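Local coordinates for antitoxin HipB (Escherichia coli, PDB 4Z5H), which neutralizes the toxin HipA as the antitoxin of a type II toxin-antitoxin pair and, as a homodimer, binds and bends operator DNA to repress the hipBA operon, at residues 31-36 / 56-61. The protein carries 1 engineered substitution. Residues are numbered along the deposited sequence; the frame is centred on the assembly and turned at random.
Sequences KKIGIK and FKILQS. With nucleotides of chain B.
The end of helix 26-33 and the turn after it lie against helix 52-61, nearest at Ile33 and Lys57, whose CA atoms are 6.3 Å apart, while Gly34 takes positive phi in a Schellman motif. Ile33 is the knob of a knobs-into-holes contact, set among Lys57, Ile58, Gln60 and Ser61. Both its branches meet Lys57 O, CG2 at 3.4 Å and CD1 at 3.5 Å; Ile33 CG2 also lies 3.5 Å from Ser61 CB, and CD1 packs on Lys57 CB and Ile58. Ile35 crosses Ile58 at about a right angle, Ile35 CD1 4.2 Å from Ile58 CG1, and Ile40 of helix 37-45 touches both. At one margin Lys32, bent at chi3 (76°), donates an N-H of NZ to a lone pair of Ser61 O, in the carbonyl plane, at 2.8 Å; at another, a water bridges Ile33 O and Lys57 NZ. At the end of the turn Lys36, N-cap of recognition helix 37-45, sends NZ to O6 of DG15 (2.8 Å) and O6 of DG16 (2.9 Å), both of chain B. Thus apolar packing with polar margins ties to helix 52-61 a turn whose last residue, Lys36, makes no contact with residues 56-61 but reads two consecutive guanines, probably those of the operator's GGATA half-site.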
loop_
_atom_site.group_PDB
_atom_site.type_symbol
_atom_site.label_atom_id
_atom_site.label_comp_id
_atom_site.label_asym_id
_atom_site.label_seq_id
_atom_site.Cartn_x
_atom_site.Cartn_y
_atom_site.Cartn_z
ATOM N N LYS A 31 11.767 -14.070 8.087
ATOM C CA LYS A 31 12.197 -14.321 9.445
ATOM C C LYS A 31 12.271 -13.062 10.285
ATOM O O LYS A 31 11.845 -13.042 11.414
ATOM C CB LYS A 31 13.551 -14.981 9.445
ATOM C CG LYS A 31 13.983 -15.487 10.796
ATOM C CD LYS A 31 14.986 -16.602 10.644
ATOM C CE LYS A 31 16.009 -16.584 11.760
ATOM N NZ LYS A 31 17.016 -17.645 11.511
ATOM N N LYS A 32 12.807 -12.017 9.692
ATOM C CA LYS A 32 13.007 -10.771 10.362
ATOM C C LYS A 32 11.660 -10.223 10.827
ATOM O O LYS A 32 11.553 -9.703 11.916
ATOM C CB LYS A 32 13.712 -9.799 9.411
ATOM C CG LYS A 32 14.092 -8.463 10.011
ATOM C CD LYS A 32 15.252 -7.797 9.284
ATOM C CE LYS A 32 14.826 -7.179 7.957
ATOM N NZ LYS A 32 15.913 -6.546 7.157
ATOM N N ILE A 33 10.632 -10.366 10.009
ATOM C CA ILE A 33 9.330 -9.799 10.311
ATOM C C ILE A 33 8.282 -10.785 10.815
ATOM O O ILE A 33 7.152 -10.424 10.996
ATOM C CB ILE A 33 8.764 -9.004 9.119
ATOM C CG1 ILE A 33 8.587 -9.901 7.902
ATOM C CG2 ILE A 33 9.645 -7.811 8.809
ATOM C CD1 ILE A 33 8.060 -9.175 6.697
ATOM N N GLY A 34 8.680 -12.018 11.054
ATOM C CA GLY A 34 7.762 -13.040 11.498
ATOM C C GLY A 34 6.585 -13.434 10.636
ATOM O O GLY A 34 5.504 -13.619 11.126
ATOM N N ILE A 35 6.810 -13.600 9.345
ATOM C CA ILE A 35 5.794 -14.095 8.439
ATOM C C ILE A 35 6.399 -15.206 7.597
ATOM O O ILE A 35 7.583 -15.419 7.637
ATOM C CB ILE A 35 5.183 -13.007 7.540
ATOM C CG1 ILE A 35 6.190 -12.528 6.497
ATOM C CG2 ILE A 35 4.616 -11.873 8.362
ATOM C CD1 ILE A 35 5.616 -11.564 5.497
ATOM N N LYS A 36 5.564 -15.922 6.873
ATOM C CA LYS A 36 6.036 -16.981 6.005
ATOM C C LYS A 36 6.758 -16.481 4.752
ATOM O O LYS A 36 6.375 -15.497 4.168
ATOM C CB LYS A 36 4.888 -17.891 5.619
ATOM C CG LYS A 36 4.199 -18.526 6.807
ATOM C CD LYS A 36 3.178 -19.539 6.356
ATOM C CE LYS A 36 3.849 -20.782 5.819
ATOM N NZ LYS A 36 2.933 -21.503 4.924
ATOM N N PHE A 56 2.972 -3.645 4.639
ATOM C CA PHE A 56 3.741 -2.831 5.564
ATOM C C PHE A 56 4.877 -3.572 6.270
ATOM O O PHE A 56 5.909 -3.024 6.487
ATOM C CB PHE A 56 2.864 -2.008 6.508
ATOM C CG PHE A 56 2.303 -0.775 5.868
ATOM C CD1 PHE A 56 3.075 0.360 5.721
ATOM C CD2 PHE A 56 1.023 -0.768 5.364
ATOM C CE1 PHE A 56 2.572 1.480 5.102
ATOM C CE2 PHE A 56 0.508 0.353 4.747
ATOM C CZ PHE A 56 1.280 1.474 4.607
ATOM N N LYS A 57 4.651 -4.825 6.601
ATOM C CA LYS A 57 5.661 -5.645 7.226
ATOM C C LYS A 57 6.865 -5.863 6.306
ATOM O O LYS A 57 7.982 -5.712 6.716
ATOM C CB LYS A 57 5.066 -6.968 7.674
ATOM C CG LYS A 57 4.186 -6.831 8.896
ATOM C CD LYS A 57 3.655 -8.158 9.372
ATOM C CE LYS A 57 2.917 -7.995 10.683
ATOM N NZ LYS A 57 2.285 -9.262 11.062
ATOM N N ILE A 58 6.584 -6.188 5.052
ATOM C CA ILE A 58 7.611 -6.360 4.040
ATOM C C ILE A 58 8.367 -5.050 3.810
ATOM O O ILE A 58 9.567 -5.043 3.745
ATOM C CB ILE A 58 7.057 -6.955 2.729
ATOM C CG1 ILE A 58 6.541 -8.370 2.975
ATOM C CG2 ILE A 58 8.136 -7.018 1.672
ATOM C CD1 ILE A 58 5.715 -8.954 1.866
ATOM N N LEU A 59 7.645 -3.940 3.793
ATOM C CA LEU A 59 8.257 -2.651 3.614
ATOM C C LEU A 59 9.270 -2.413 4.720
ATOM O O LEU A 59 10.365 -2.012 4.443
ATOM C CB LEU A 59 7.208 -1.561 3.738
ATOM C CG LEU A 59 6.678 -0.697 2.624
ATOM C CD1 LEU A 59 5.990 0.527 3.186
ATOM C CD2 LEU A 59 7.643 -0.362 1.508
ATOM N N GLN A 60 8.902 -2.729 5.954
ATOM C CA GLN A 60 9.796 -2.599 7.086
ATOM C C GLN A 60 11.044 -3.479 6.930
ATOM O O GLN A 60 12.138 -3.018 7.147
ATOM C CB GLN A 60 9.093 -2.959 8.391
ATOM C CG GLN A 60 9.944 -2.678 9.612
ATOM C CD GLN A 60 9.621 -3.537 10.820
ATOM O OE1 GLN A 60 8.839 -4.467 10.752
ATOM N NE2 GLN A 60 10.210 -3.196 11.940
ATOM N N SER A 61 10.847 -4.702 6.471
ATOM C CA SER A 61 11.938 -5.640 6.271
ATOM C C SER A 61 12.945 -5.105 5.257
ATOM O O SER A 61 14.104 -5.370 5.381
ATOM C CB SER A 61 11.445 -7.035 5.873
ATOM O OG SER A 61 11.140 -7.121 4.526
ATOM P P DA B 14 1.453 -14.993 7.871
ATOM O OP1 DA B 14 1.978 -13.829 8.599
ATOM O OP2 DA B 14 2.158 -15.473 6.672
ATOM O "O5'" DA B 14 1.314 -16.235 8.854
ATOM C "C5'" DA B 14 0.556 -16.137 10.072
ATOM C "C4'" DA B 14 -0.001 -17.484 10.465
ATOM O "O4'" DA B 14 -0.982 -17.899 9.496
ATOM C "C3'" DA B 14 1.010 -18.623 10.513
ATOM O "O3'" DA B 14 1.583 -18.783 11.810
ATOM C "C2'" DA B 14 0.156 -19.842 10.243
ATOM C "C1'" DA B 14 -0.988 -19.314 9.390
ATOM N N9 DA B 14 -0.910 -19.665 7.974
ATOM C C8 DA B 14 -0.263 -19.009 6.958
ATOM N N7 DA B 14 -0.397 -19.584 5.788
ATOM C C5 DA B 14 -1.182 -20.695 6.052
ATOM C C6 DA B 14 -1.679 -21.719 5.230
ATOM N N6 DA B 14 -1.457 -21.788 3.918
ATOM N N1 DA B 14 -2.431 -22.678 5.807
ATOM C C2 DA B 14 -2.657 -22.608 7.123
ATOM N N3 DA B 14 -2.240 -21.703 8.001
ATOM C C4 DA B 14 -1.502 -20.760 7.394
ATOM P P DG B 15 2.974 -19.538 11.980
ATOM O OP1 DG B 15 3.574 -19.089 13.236
ATOM O OP2 DG B 15 3.739 -19.401 10.721
ATOM O "O5'" DG B 15 2.568 -21.072 12.056
ATOM C "C5'" DG B 15 1.495 -21.536 12.887
ATOM C "C4'" DG B 15 1.165 -22.973 12.557
ATOM O "O4'" DG B 15 0.258 -23.010 11.442
ATOM C "C3'" DG B 15 2.345 -23.831 12.126
ATOM O "O3'" DG B 15 2.980 -24.505 13.210
ATOM C "C2'" DG B 15 1.687 -24.890 11.273
ATOM C "C1'" DG B 15 0.514 -24.156 10.647
ATOM N N9 DG B 15 0.758 -23.713 9.282
ATOM C C8 DG B 15 1.322 -22.529 8.880
ATOM N N7 DG B 15 1.402 -22.415 7.584
ATOM C C5 DG B 15 0.880 -23.605 7.102
ATOM C C6 DG B 15 0.720 -24.064 5.774
ATOM O O6 DG B 15 1.012 -23.494 4.724
ATOM N N1 DG B 15 0.151 -25.331 5.737
ATOM C C2 DG B 15 -0.217 -26.062 6.837
ATOM N N2 DG B 15 -0.751 -27.263 6.593
ATOM N N3 DG B 15 -0.064 -25.650 8.080
ATOM C C4 DG B 15 0.487 -24.421 8.138
ATOM P P DG B 16 4.451 -25.053 13.024
ATOM O OP1 DG B 16 4.787 -25.847 14.207
ATOM O OP2 DG B 16 5.307 -23.914 12.655
ATOM O "O5'" DG B 16 4.356 -25.960 11.718
ATOM C "C5'" DG B 16 3.905 -27.311 11.792
ATOM C "C4'" DG B 16 3.753 -27.938 10.423
ATOM O "O4'" DG B 16 3.001 -27.108 9.522
ATOM C "C3'" DG B 16 5.020 -28.249 9.643
ATOM O "O3'" DG B 16 5.630 -29.481 10.002
ATOM C "C2'" DG B 16 4.459 -28.501 8.263
ATOM C "C1'" DG B 16 3.234 -27.594 8.203
ATOM N N9 DG B 16 3.447 -26.457 7.318
ATOM C C8 DG B 16 3.865 -25.194 7.652
ATOM N N7 DG B 16 4.002 -24.410 6.619
ATOM C C5 DG B 16 3.672 -25.210 5.535
ATOM C C6 DG B 16 3.632 -24.913 4.150
ATOM O O6 DG B 16 3.883 -23.850 3.585
ATOM N N1 DG B 16 3.255 -26.021 3.402
ATOM C C2 DG B 16 2.953 -27.255 3.918
ATOM N N2 DG B 16 2.609 -28.198 3.035
ATOM N N3 DG B 16 2.973 -27.541 5.204
ATOM C C4 DG B 16 3.345 -26.482 5.949
HETATM O O HOH W 1 4.734 -10.741 12.214
#